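Local coordinates for protein aldehyde dehydrogenase (Trypanosoma brucei, PDB 5MYP) that probably oxidises aldehydes to carboxylic acids, passing the electrons to NAD+, at residues E56-I61 against M75-L80; V120-G125 against T187-E192; Y129-I134 against E161-L166; S153-A158 against I316-H321; Q323-F328 against L345-T350. One frame throughout, in Å; residues are numbered along the deposited sequence.

Contact 1 of 5, residues E56-I61 against M75-L80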
# COMPACT_ATOMS: atom_id res chain seq x y z
N GLU A 56 6.44 35.89 4.39
CA GLU A 56 6.18 35.91 2.94
C GLU A 56 5.28 34.76 2.47
O GLU A 56 4.47 34.94 1.56
CB GLU A 56 7.49 35.92 2.15
CG GLU A 56 7.37 36.56 0.78
CD GLU A 56 8.70 36.67 0.05
OE1 GLU A 56 9.74 36.31 0.63
OE2 GLU A 56 8.70 37.11 -1.13
N PHE A 57 5.42 33.58 3.09
CA PHE A 57 4.53 32.44 2.79
C PHE A 57 3.07 32.74 3.19
O PHE A 57 2.15 32.44 2.43
CB PHE A 57 4.99 31.14 3.46
CG PHE A 57 6.00 30.35 2.66
CD1 PHE A 57 5.73 29.97 1.34
CD2 PHE A 57 7.21 29.97 3.23
CE1 PHE A 57 6.66 29.25 0.60
CE2 PHE A 57 8.14 29.24 2.50
CZ PHE A 57 7.86 28.88 1.19
N CYS A 58 2.88 33.32 4.37
CA CYS A 58 1.54 33.75 4.81
C CYS A 58 0.92 34.77 3.86
O CYS A 58 -0.27 34.70 3.57
CB CYS A 58 1.58 34.30 6.24
SG CYS A 58 1.90 33.05 7.50
N LYS A 59 1.75 35.69 3.35
CA LYS A 59 1.30 36.68 2.36
C LYS A 59 0.93 36.05 1.02
O LYS A 59 -0.06 36.44 0.40
CB LYS A 59 2.37 37.76 2.16
CG LYS A 59 2.56 38.68 3.36
CD LYS A 59 1.55 39.81 3.37
CE LYS A 59 1.97 40.95 2.45
NZ LYS A 59 1.06 42.13 2.52
N ALA A 60 1.74 35.09 0.56
CA ALA A 60 1.46 34.38 -0.70
C ALA A 60 0.19 33.53 -0.58
O ALA A 60 -0.64 33.51 -1.50
CB ALA A 60 2.64 33.50 -1.09
N ILE A 61 0.06 32.84 0.55
CA ILE A 61 -1.13 32.04 0.84
C ILE A 61 -2.36 32.96 0.97
O ILE A 61 -3.45 32.61 0.50
CB ILE A 61 -0.92 31.14 2.08
CG1 ILE A 61 0.07 30.02 1.73
CG2 ILE A 61 -2.24 30.54 2.58
CD1 ILE A 61 0.75 29.39 2.93
N MET A 75 -2.82 26.28 10.69
CA MET A 75 -3.14 25.17 9.79
C MET A 75 -1.96 24.64 8.97
O MET A 75 -1.97 23.47 8.58
CB MET A 75 -4.28 25.56 8.84
CG MET A 75 -5.60 25.93 9.53
SD MET A 75 -6.30 24.62 10.55
CE MET A 75 -6.61 23.35 9.34
N GLU A 76 -0.96 25.48 8.69
CA GLU A 76 0.15 25.10 7.80
C GLU A 76 1.54 25.25 8.43
O GLU A 76 2.29 24.29 8.45
CB GLU A 76 0.07 25.87 6.48
CG GLU A 76 -1.21 25.59 5.70
CD GLU A 76 -1.13 26.01 4.24
OE1 GLU A 76 -0.42 25.35 3.46
OE2 GLU A 76 -1.79 27.01 3.90
N ILE A 77 1.86 26.44 8.95
CA ILE A 77 3.22 26.74 9.40
C ILE A 77 3.61 25.89 10.62
O ILE A 77 4.64 25.23 10.60
CB ILE A 77 3.42 28.24 9.73
CG1 ILE A 77 3.10 29.14 8.52
CG2 ILE A 77 4.84 28.51 10.24
CD1 ILE A 77 3.97 28.91 7.29
N LEU A 78 2.78 25.93 11.66
CA LEU A 78 3.07 25.17 12.89
C LEU A 78 3.09 23.65 12.70
O LEU A 78 4.00 22.99 13.21
CB LEU A 78 2.12 25.57 14.04
CG LEU A 78 2.29 26.98 14.63
CD1 LEU A 78 1.20 27.25 15.65
CD2 LEU A 78 3.67 27.17 15.25
N PRO A 79 2.11 23.07 11.97
CA PRO A 79 2.19 21.63 11.65
C PRO A 79 3.44 21.22 10.87
O PRO A 79 4.00 20.16 11.13
CB PRO A 79 0.93 21.39 10.81
CG PRO A 79 -0.04 22.38 11.34
CD PRO A 79 0.77 23.61 11.66
N LEU A 80 3.88 22.06 9.92
CA LEU A 80 5.13 21.81 9.19
C LEU A 80 6.35 21.85 10.11
O LEU A 80 7.22 20.99 10.00
CB LEU A 80 5.30 22.80 8.03
CG LEU A 80 4.44 22.53 6.79
CD1 LEU A 80 4.60 23.66 5.80
CD2 LEU A 80 4.80 21.19 6.14
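Two consecutive helices of the aldehyde dehydrogenase fold, 54-65 and 69-95, turn back on one another, and C58 and I61 of the first meet I77 and E76 of the second. The pairing illustrates how a buried carboxylate can sit beside aliphatic methyls once its polar needs are met elsewhere. I61 and E76 approach from opposite directions. CD1 of I61 lies 3.6 Å from E76 OE2, and CG2 of the same isoleucine is 3.8 Å from that oxygen. E76 brings its head group there with CG turned anti to its own carbonyl carbon (chi1 -61°) and the chain extended beyond. The carboxylate is well provided for: OE2 forms a salt bridge with R67, which would balance its charge, while OE1 accepts from the backbone N of both L131 and L132. Helix 69-95 is irregular here. It carries a wider pi-type turn at 75-77 and kinks at P79, whose ring nitrogen has no hydrogen to give to the preceding turn. L489 of the second subunit packs on I77, which therefore also belongs to the dimer contact. Within the chain, I77 meets the first helix less closely, its CG1 standing 4.2 Å from C58 SG.

Contact 2 of 5, residues V120-G125 against T187-E192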
# COMPACT_ATOMS: atom_id res chain seq x y z
N VAL A 120 13.10 7.62 -6.18
CA VAL A 120 12.55 8.95 -6.43
C VAL A 120 11.05 8.95 -6.17
O VAL A 120 10.32 8.11 -6.71
CB VAL A 120 12.84 9.46 -7.86
CG1 VAL A 120 12.53 10.95 -7.98
CG2 VAL A 120 14.30 9.20 -8.24
N VAL A 121 10.60 9.89 -5.34
CA VAL A 121 9.19 10.05 -4.99
C VAL A 121 8.62 11.27 -5.70
O VAL A 121 9.23 12.34 -5.69
CB VAL A 121 9.02 10.22 -3.46
CG1 VAL A 121 7.56 10.46 -3.09
CG2 VAL A 121 9.58 9.00 -2.73
N LEU A 122 7.45 11.11 -6.32
CA LEU A 122 6.71 12.24 -6.89
C LEU A 122 5.64 12.68 -5.89
O LEU A 122 4.87 11.85 -5.41
CB LEU A 122 6.06 11.87 -8.22
CG LEU A 122 5.14 12.91 -8.87
CD1 LEU A 122 5.89 14.19 -9.22
CD2 LEU A 122 4.48 12.34 -10.12
N VAL A 123 5.60 13.98 -5.61
CA VAL A 123 4.55 14.57 -4.77
C VAL A 123 3.76 15.57 -5.60
O VAL A 123 4.32 16.56 -6.07
CB VAL A 123 5.15 15.28 -3.53
CG1 VAL A 123 4.05 15.91 -2.68
CG2 VAL A 123 5.98 14.30 -2.72
N ILE A 124 2.47 15.31 -5.78
CA ILE A 124 1.58 16.22 -6.50
C ILE A 124 0.73 16.95 -5.46
O ILE A 124 -0.06 16.34 -4.75
CB ILE A 124 0.68 15.48 -7.51
CG1 ILE A 124 1.55 14.76 -8.56
CG2 ILE A 124 -0.29 16.45 -8.19
CD1 ILE A 124 0.79 13.74 -9.40
N GLY A 125 0.92 18.26 -5.38
CA GLY A 125 0.25 19.09 -4.38
C GLY A 125 -1.15 19.49 -4.78
O GLY A 125 -1.57 19.27 -5.92
N THR A 187 0.59 15.55 -16.76
CA THR A 187 0.57 14.39 -17.65
C THR A 187 1.98 13.97 -18.04
O THR A 187 2.30 12.78 -18.01
CB THR A 187 -0.28 14.67 -18.92
OG1 THR A 187 -1.62 14.97 -18.53
CG2 THR A 187 -0.30 13.47 -19.86
N ALA A 188 2.82 14.94 -18.38
CA ALA A 188 4.21 14.68 -18.79
C ALA A 188 5.08 14.10 -17.66
O ALA A 188 5.82 13.14 -17.89
CB ALA A 188 4.85 15.95 -19.34
N VAL A 189 4.99 14.67 -16.46
CA VAL A 189 5.80 14.15 -15.34
C VAL A 189 5.33 12.74 -14.93
O VAL A 189 6.14 11.91 -14.55
CB VAL A 189 5.86 15.12 -14.13
CG1 VAL A 189 4.55 15.18 -13.36
CG2 VAL A 189 7.00 14.75 -13.19
N LEU A 190 4.03 12.47 -15.06
CA LEU A 190 3.47 11.13 -14.80
C LEU A 190 3.92 10.01 -15.76
O LEU A 190 3.77 8.83 -15.43
CB LEU A 190 1.94 11.19 -14.71
CG LEU A 190 1.38 11.78 -13.40
CD1 LEU A 190 -0.11 12.06 -13.52
CD2 LEU A 190 1.66 10.90 -12.19
N LYS A 191 4.45 10.38 -16.93
CA LYS A 191 5.08 9.41 -17.83
C LYS A 191 6.46 8.95 -17.34
O LYS A 191 6.91 7.87 -17.70
CB LYS A 191 5.22 9.99 -19.24
CG LYS A 191 3.88 10.26 -19.91
CD LYS A 191 3.98 10.15 -21.42
CE LYS A 191 5.06 11.06 -21.99
NZ LYS A 191 6.41 10.45 -21.95
N GLU A 192 7.12 9.78 -16.52
CA GLU A 192 8.44 9.44 -15.97
C GLU A 192 8.30 8.41 -14.85
O GLU A 192 7.26 8.33 -14.19
CB GLU A 192 9.14 10.69 -15.44
CG GLU A 192 9.37 11.79 -16.48
CD GLU A 192 10.22 11.34 -17.65
OE1 GLU A 192 11.20 10.60 -17.44
OE2 GLU A 192 9.90 11.73 -18.79
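Strand 120-124 and helix 187-191 run nearly antiparallel, at 160° between their directions, with the axes 10.7 Å apart and L122 and L190 nearest each other along the two backbones. The alternation of a strand decides which residues can take part: L122 and I124 face this helix, whereas V121 and V123 lie on the other face of the sheet, against helix 132-143. L122 divides its work between its two methyls. CD1 meets V189 CG2 tip to tip at 4.2 Å, and CD2 comes to 3.8 Å from L190 CD2, the two leucines crossing at about a right angle. That same L190 methyl also touches I124 CD1 at 4.1 Å, again crosswise, and thus serves two residues of the strand. Here the helix belongs to a long beta-alpha-beta crossover of the Rossmann-like cofactor-binding domain. It leaves strand 176-178 at one side of the sheet, passes over the middle strands and enters strand 196-200, which pairs in parallel with 110-124. V189 contributes CG2 because that methyl stands opposite the backbone N, with CG1 tucked between N and the carbonyl carbon (chi1 73°). F194 and V149 also pack on L122. The side chain of I124 lies about 10 Å from that of E223, a predicted active-site residue.

Contact 3 of 5, residues Y129-I134 against E161-L166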
# COMPACT_ATOMS: atom_id res chain seq x y z
N TYR A 129 -4.50 23.93 0.88
CA TYR A 129 -3.43 24.22 1.84
C TYR A 129 -2.12 23.98 1.08
O TYR A 129 -1.52 22.91 1.21
CB TYR A 129 -3.56 23.36 3.09
CG TYR A 129 -4.83 23.65 3.85
CD1 TYR A 129 -4.89 24.66 4.81
CD2 TYR A 129 -5.99 22.93 3.58
CE1 TYR A 129 -6.07 24.93 5.49
CE2 TYR A 129 -7.17 23.20 4.25
CZ TYR A 129 -7.21 24.19 5.20
OH TYR A 129 -8.40 24.45 5.87
N PRO A 130 -1.71 24.96 0.26
CA PRO A 130 -0.71 24.72 -0.77
C PRO A 130 0.73 24.56 -0.29
O PRO A 130 1.55 24.07 -1.05
CB PRO A 130 -0.85 25.95 -1.68
CG PRO A 130 -1.33 27.03 -0.78
CD PRO A 130 -2.19 26.36 0.25
N LEU A 131 1.03 24.98 0.94
CA LEU A 131 2.36 24.76 1.52
C LEU A 131 2.40 23.44 2.29
O LEU A 131 3.28 22.62 2.06
CB LEU A 131 2.76 25.93 2.43
CG LEU A 131 4.23 25.96 2.87
CD1 LEU A 131 5.15 26.12 1.68
CD2 LEU A 131 4.46 27.07 3.89
N LEU A 132 1.43 23.25 3.19
CA LEU A 132 1.34 22.02 3.99
C LEU A 132 1.31 20.76 3.13
O LEU A 132 2.08 19.83 3.36
CB LEU A 132 0.08 22.05 4.86
CG LEU A 132 -0.14 20.86 5.81
CD1 LEU A 132 0.88 20.89 6.93
CD2 LEU A 132 -1.56 20.86 6.35
N LEU A 133 0.44 20.75 2.13
CA LEU A 133 0.17 19.52 1.38
C LEU A 133 1.14 19.26 0.22
O LEU A 133 0.97 18.28 -0.51
CB LEU A 133 -1.30 19.51 0.91
CG LEU A 133 -2.31 19.60 2.06
CD1 LEU A 133 -3.73 19.61 1.52
CD2 LEU A 133 -2.14 18.47 3.06
N ILE A 134 2.15 20.12 0.06
CA ILE A 134 3.31 19.82 -0.78
C ILE A 134 4.55 19.50 0.10
O ILE A 134 5.25 18.53 -0.17
CB ILE A 134 3.57 20.95 -1.83
CG1 ILE A 134 4.41 20.43 -3.00
CG2 ILE A 134 4.20 22.19 -1.23
CD1 ILE A 134 3.61 19.70 -4.06
N GLU A 161 4.88 30.07 -6.93
CA GLU A 161 5.97 30.96 -7.34
C GLU A 161 7.00 31.13 -6.22
O GLU A 161 8.20 30.95 -6.43
CB GLU A 161 5.43 32.33 -7.75
CG GLU A 161 6.49 33.27 -8.34
CD GLU A 161 5.97 34.68 -8.57
OE1 GLU A 161 5.20 35.19 -7.73
OE2 GLU A 161 6.36 35.29 -9.58
N LEU A 162 6.52 31.47 -5.03
CA LEU A 162 7.40 31.70 -3.87
C LEU A 162 8.19 30.44 -3.49
O LEU A 162 9.39 30.51 -3.26
CB LEU A 162 6.59 32.19 -2.66
CG LEU A 162 7.39 32.58 -1.41
CD1 LEU A 162 8.42 33.66 -1.72
CD2 LEU A 162 6.46 33.04 -0.30
N LEU A 163 7.51 29.30 -3.42
CA LEU A 163 8.16 28.03 -3.10
C LEU A 163 9.20 27.65 -4.15
O LEU A 163 10.28 27.17 -3.81
CB LEU A 163 7.13 26.90 -2.96
CG LEU A 163 7.66 25.52 -2.56
CD1 LEU A 163 8.34 25.55 -1.19
CD2 LEU A 163 6.52 24.52 -2.58
N THR A 164 8.86 27.85 -5.42
CA THR A 164 9.78 27.57 -6.53
C THR A 164 11.02 28.47 -6.46
O THR A 164 12.13 27.99 -6.68
CB THR A 164 9.07 27.70 -7.89
OG1 THR A 164 8.00 26.74 -7.95
CG2 THR A 164 10.02 27.46 -9.05
N LYS A 165 10.84 29.74 -6.12
CA LYS A 165 11.96 30.67 -5.92
C LYS A 165 12.84 30.26 -4.72
O LYS A 165 14.07 30.23 -4.84
CB LYS A 165 11.43 32.10 -5.72
CG LYS A 165 12.53 33.15 -5.55
CD LYS A 165 11.99 34.53 -5.22
CE LYS A 165 13.06 35.38 -4.54
NZ LYS A 165 12.74 36.83 -4.50
N LEU A 166 12.21 29.94 -3.59
CA LEU A 166 12.94 29.72 -2.33
C LEU A 166 13.59 28.35 -2.20
O LEU A 166 14.69 28.26 -1.67
CB LEU A 166 12.03 29.96 -1.12
CG LEU A 166 11.59 31.40 -0.86
CD1 LEU A 166 10.55 31.42 0.25
CD2 LEU A 166 12.76 32.29 -0.50
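With chi1 at -159°, I134 has CG1 swung far from its backbone N and CG2 held between N and the carbonyl carbon, and it is this second branch that meets L163. The leucine answers with CG fully opposite its own N (chi1 -177°), which carries both of its methyls outward from helix 157-170. CD2 of L163 lies 3.6 Å from I134 CG2, where the two side chains cross obliquely. The other branch is used as well: CD1 of L163 comes to 4.3 Å from CD1 of L131, a looser touch. One leucine therefore spans two residues three apart in the chain, a small example of how a branched side chain can fit between neighbours on a facing turn. Here the facing turn is the entry into helix 132-143, where L133 N bonds to Y129 O at 3.1 Å and I134 N makes a weak bond to L131 O. In the Rossmann-like domain, helices 132-143 and 157-170 belong to successive beta-alpha units, following parallel strands 110-124 and 147-151, and the contact joins these units side by side. Aliphatic and aromatic neighbours continue the apolar layer: F57 of helix 54-65 touches L131, L162 and L166, while L49 of helix 36-52 packs on L163. At the far end of the segment, Y129 OH is hydrogen-bonded to OG1 of T258, the residue just before the predicted active-site C259. The side chain of I134 itself is about 12 Å from that of E223.

Contact 4 of 5, residues S153-A158 against I316-H321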
# COMPACT_ATOMS: atom_id res chain seq x y z
N SER A 153 0.36 22.87 -7.12
CA SER A 153 -0.91 23.15 -7.77
C SER A 153 -0.88 24.52 -8.46
O SER A 153 -0.44 25.51 -7.87
CB SER A 153 -2.06 23.12 -6.77
OG SER A 153 -3.27 23.50 -7.40
N GLU A 154 -1.38 24.56 -9.70
CA GLU A 154 -1.48 25.81 -10.45
C GLU A 154 -2.60 26.73 -9.93
O GLU A 154 -2.62 27.92 -10.26
CB GLU A 154 -1.62 25.54 -11.96
CG GLU A 154 -3.00 25.12 -12.47
CD GLU A 154 -3.27 23.63 -12.41
OE1 GLU A 154 -2.72 22.93 -11.50
OE2 GLU A 154 -4.02 23.14 -13.28
N LEU A 155 -3.53 26.18 -9.13
CA LEU A 155 -4.60 26.97 -8.51
C LEU A 155 -4.19 27.66 -7.18
O LEU A 155 -5.04 28.24 -6.52
CB LEU A 155 -5.85 26.09 -8.29
CG LEU A 155 -6.63 25.68 -9.55
CD1 LEU A 155 -6.04 24.44 -10.21
CD2 LEU A 155 -8.09 25.42 -9.21
N ALA A 156 -2.91 27.57 -6.80
CA ALA A 156 -2.32 28.43 -5.76
C ALA A 156 -1.01 29.01 -6.30
O ALA A 156 0.08 28.67 -5.82
CB ALA A 156 -2.10 27.65 -4.48
N PRO A 157 -1.10 29.89 -7.32
CA PRO A 157 0.08 30.31 -8.07
C PRO A 157 1.08 31.16 -7.29
O PRO A 157 2.29 31.01 -7.50
CB PRO A 157 -0.51 31.10 -9.24
CG PRO A 157 -1.80 31.61 -8.73
CD PRO A 157 -2.33 30.51 -7.86
N ALA A 158 0.61 32.05 -6.41
CA ALA A 158 1.51 32.88 -5.60
C ALA A 158 2.39 32.03 -4.69
O ALA A 158 3.60 32.27 -4.57
CB ALA A 158 0.72 33.91 -4.79
N ILE A 316 -13.71 31.52 -2.16
CA ILE A 316 -13.94 30.31 -2.95
C ILE A 316 -12.91 30.32 -4.08
O ILE A 316 -12.55 31.37 -4.59
CB ILE A 316 -15.39 30.23 -3.50
CG1 ILE A 316 -16.43 30.34 -2.37
CG2 ILE A 316 -15.60 28.95 -4.30
CD1 ILE A 316 -16.24 29.37 -1.23
N VAL A 317 -12.42 29.13 -4.44
CA VAL A 317 -11.29 28.99 -5.38
C VAL A 317 -11.49 29.70 -6.73
O VAL A 317 -10.56 30.34 -7.23
CB VAL A 317 -10.91 27.50 -5.59
CG1 VAL A 317 -12.00 26.72 -6.31
CG2 VAL A 317 -9.57 27.36 -6.31
N ASN A 318 -12.69 29.60 -7.29
CA ASN A 318 -12.99 30.23 -8.59
C ASN A 318 -14.50 30.39 -8.79
O ASN A 318 -15.30 29.90 -7.99
CB ASN A 318 -12.35 29.43 -9.75
CG ASN A 318 -12.80 27.97 -9.80
OD1 ASN A 318 -13.95 27.65 -9.51
ND2 ASN A 318 -11.89 27.09 -10.20
N ALA A 319 -14.87 31.09 -9.87
CA ALA A 319 -16.28 31.36 -10.20
C ALA A 319 -17.12 30.09 -10.38
O ALA A 319 -18.27 30.04 -9.95
CB ALA A 319 -16.36 32.23 -11.45
N SER A 320 -16.54 29.08 -11.02
CA SER A 320 -17.22 27.80 -11.26
C SER A 320 -17.64 27.11 -9.95
O SER A 320 -18.78 26.68 -9.81
CB SER A 320 -16.32 26.86 -12.06
OG SER A 320 -15.93 27.47 -13.28
N HIS A 321 -16.70 27.03 -9.01
CA HIS A 321 -16.99 26.48 -7.68
C HIS A 321 -17.99 27.34 -6.90
O HIS A 321 -18.84 26.81 -6.18
CB HIS A 321 -15.69 26.29 -6.87
CG HIS A 321 -14.89 25.09 -7.29
ND1 HIS A 321 -14.44 24.15 -6.40
CD2 HIS A 321 -14.47 24.68 -8.52
CE1 HIS A 321 -13.77 23.21 -7.05
NE2 HIS A 321 -13.77 23.51 -8.33
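Two flat groups flank the place where L155 meets V317 and N318: the imidazole of H321 carries V317 CG1 over one face, 3.4 Å above the plane and offset to the rim, and the carboxamide of N318 brings ND2 to 4.3 Å from L155 CD2. V317 separates the roles of its methyls. CG1 stands between the backbone N and carbonyl carbon (chi1 67°) and serves the ring, leaving CG2, opposite the N, to touch L155 CD2 at 3.8 Å. The carboxamide of N318 is held as the N-cap of helix 319-328, with OD1 accepting from H321 N at 2.9 Å, nearly along the C=O axis. A turn after strand 147-151 of the Rossmann-like domain meets the start of a helix in the catalytic domain, bridging the two at the surface. In relatives this turn borders the adenosine ribose of NAD, absent from the present apo structure. W127 touches both L155 and V317, and Q257 OE1 accepts from V317 N. L155 is presented by a type I beta turn from S153 to A156, reinforced by an ST turn in which L155 N bonds to S153 OG at 3.2 Å.

Contact 5 of 5, residues Q323-F328 against L345-T350. Unlike the reference sequence in segment 323-328: Q323 (reference His).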
# COMPACT_ATOMS: atom_id res chain seq x y z
N GLN A 323 -20.50 29.23 -8.21
CA GLN A 323 -21.83 28.97 -8.78
C GLN A 323 -22.40 27.62 -8.35
O GLN A 323 -23.58 27.51 -8.05
CB GLN A 323 -21.79 29.07 -10.31
CG GLN A 323 -21.49 30.47 -10.83
CD GLN A 323 -20.98 30.48 -12.27
OE1 GLN A 323 -21.37 29.64 -13.08
NE2 GLN A 323 -20.12 31.44 -12.58
N ARG A 324 -21.54 26.59 -8.32
CA ARG A 324 -21.91 25.25 -7.83
C ARG A 324 -22.43 25.27 -6.39
O ARG A 324 -23.44 24.65 -6.08
CB ARG A 324 -20.70 24.31 -7.95
CG ARG A 324 -20.90 22.89 -7.44
CD ARG A 324 -19.66 22.05 -7.70
NE ARG A 324 -19.69 20.77 -7.00
CZ ARG A 324 -19.36 20.56 -5.72
NH1 ARG A 324 -18.96 21.55 -4.92
NH2 ARG A 324 -19.44 19.32 -5.22
N LEU A 325 -21.72 26.01 -5.52
CA LEU A 325 -22.11 26.14 -4.12
C LEU A 325 -23.40 26.94 -3.94
O LEU A 325 -24.24 26.59 -3.11
CB LEU A 325 -20.98 26.76 -3.29
CG LEU A 325 -19.74 25.87 -3.15
CD1 LEU A 325 -18.52 26.69 -2.74
CD2 LEU A 325 -19.98 24.75 -2.15
N MET A 326 -23.57 28.00 -4.73
CA MET A 326 -24.82 28.77 -4.71
C MET A 326 -26.02 27.92 -5.16
O MET A 326 -27.09 28.03 -4.57
CB MET A 326 -24.71 30.04 -5.57
CG MET A 326 -23.72 31.09 -5.05
SD MET A 326 -23.94 31.58 -3.32
CE MET A 326 -25.56 32.34 -3.40
N GLU A 327 -25.84 27.07 -6.17
CA GLU A 327 -26.90 26.14 -6.60
C GLU A 327 -27.25 25.09 -5.54
O GLU A 327 -28.40 24.65 -5.47
CB GLU A 327 -26.55 25.45 -7.93
CG GLU A 327 -26.63 26.32 -9.17
CD GLU A 327 -27.99 26.95 -9.37
OE1 GLU A 327 -28.06 28.20 -9.38
OE2 GLU A 327 -29.00 26.21 -9.49
N PHE A 328 -26.27 24.68 -4.73
CA PHE A 328 -26.52 23.76 -3.61
C PHE A 328 -27.51 24.28 -2.57
O PHE A 328 -28.18 23.48 -1.91
CB PHE A 328 -25.22 23.35 -2.89
CG PHE A 328 -24.35 22.35 -3.63
CD1 PHE A 328 -24.83 21.56 -4.68
CD2 PHE A 328 -23.03 22.18 -3.22
CE1 PHE A 328 -24.00 20.64 -5.32
CE2 PHE A 328 -22.20 21.26 -3.86
CZ PHE A 328 -22.69 20.49 -4.90
N LEU A 345 -15.94 36.34 -4.67
CA LEU A 345 -16.06 34.89 -4.41
C LEU A 345 -16.24 34.57 -2.92
O LEU A 345 -15.57 33.70 -2.36
CB LEU A 345 -14.86 34.15 -5.02
CG LEU A 345 -14.65 34.29 -6.53
CD1 LEU A 345 -13.28 33.77 -6.94
CD2 LEU A 345 -15.75 33.56 -7.30
N THR A 346 -17.17 35.29 -2.30
CA THR A 346 -17.44 35.19 -0.87
C THR A 346 -18.78 34.51 -0.67
O THR A 346 -19.78 34.97 -1.22
CB THR A 346 -17.47 36.58 -0.22
OG1 THR A 346 -16.24 37.26 -0.46
CG2 THR A 346 -17.68 36.46 1.28
N ILE A 347 -18.80 33.40 0.07
CA ILE A 347 -20.04 32.75 0.50
C ILE A 347 -19.94 32.50 2.00
O ILE A 347 -19.06 31.76 2.45
CB ILE A 347 -20.28 31.40 -0.22
CG1 ILE A 347 -20.33 31.59 -1.75
CG2 ILE A 347 -21.58 30.76 0.27
CD1 ILE A 347 -20.41 30.30 -2.53
N ALA A 348 -20.83 33.11 2.78
CA ALA A 348 -20.83 32.92 4.23
C ALA A 348 -21.32 31.51 4.57
O ALA A 348 -22.06 30.90 3.79
CB ALA A 348 -21.72 33.95 4.91
N PRO A 349 -20.90 30.97 5.74
CA PRO A 349 -21.39 29.65 6.15
C PRO A 349 -22.92 29.62 6.18
O PRO A 349 -23.55 30.52 6.73
CB PRO A 349 -20.80 29.46 7.55
CG PRO A 349 -19.63 30.37 7.60
CD PRO A 349 -19.98 31.54 6.73
N THR A 350 -23.48 28.59 5.55
CA THR A 350 -24.91 28.50 5.31
C THR A 350 -25.41 27.14 5.76
O THR A 350 -24.91 26.11 5.31
CB THR A 350 -25.21 28.72 3.82
OG1 THR A 350 -24.78 30.04 3.45
CG2 THR A 350 -26.69 28.55 3.51
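I347 is the tight centre of this contact, its CD1 reaching 3.7 Å from L325 CB and 3.8 Å from M326 SD. Both partners belong to helix 319-328, but they are met differently. L325, buried, crosses I347 at a slant and brings its own CD1 to 4.1 Å from I347 CD1. M326 is partly exposed and bent at chi2 and chi3 (-52° and -64°), so that M326 SD folds back and lies 3.9 Å from I347 CG1, the two side chains lying alongside and pointing opposite ways. Beyond the methionine the helix turns to solvent, with Q323 and E327 exposed and Q323 directed away from the strand. Helix and strand both belong to the catalytic domain: the helix leads into strand 333-336, which pairs antiparallel with strand 346-353, so helix 319-328 lies against the edge region of the mixed sheet it feeds. A G1 beta bulge at L345 and T346 opens this strand opposite strand 340-341. F322, one turn before M326, also packs on I347. On another side of the helix the guanidinium of R324 has F328 CZ over the centre of one face, 3.4 Å above its plane; a salt bridge to E364 and hydrogen bonds to the carbonyls of E365 and I366 fix its rotation. Past the strand's bulged start, T350 OG1 gives a hydrogen bond of 2.9 Å to A348 O, approaching from above the carbonyl plane.

How the contacts relate
Four of the five contacts, 1, 3, 4 and 5, form a chain of neighbours. Contacts 1 and 3 lie with centres about 9 Å apart. From contact 3 the chain leads to contact 4, about 14 Å away between centres, through P130 CB and A156 CB at 3.5 Å, and on to contact 5, whose centre is about 15 Å from that of contact 4 and where I316 N bonds to L345 O at 2.9 Å. Contact 2 takes the opposite face of the Rossmann-like sheet from contact 3, yet I134 CD1 is 3.3 Å from G125 N. Contacts 2 and 3 lie nearer the predicted active site, while contacts 1, 4 and 5 lie away from it.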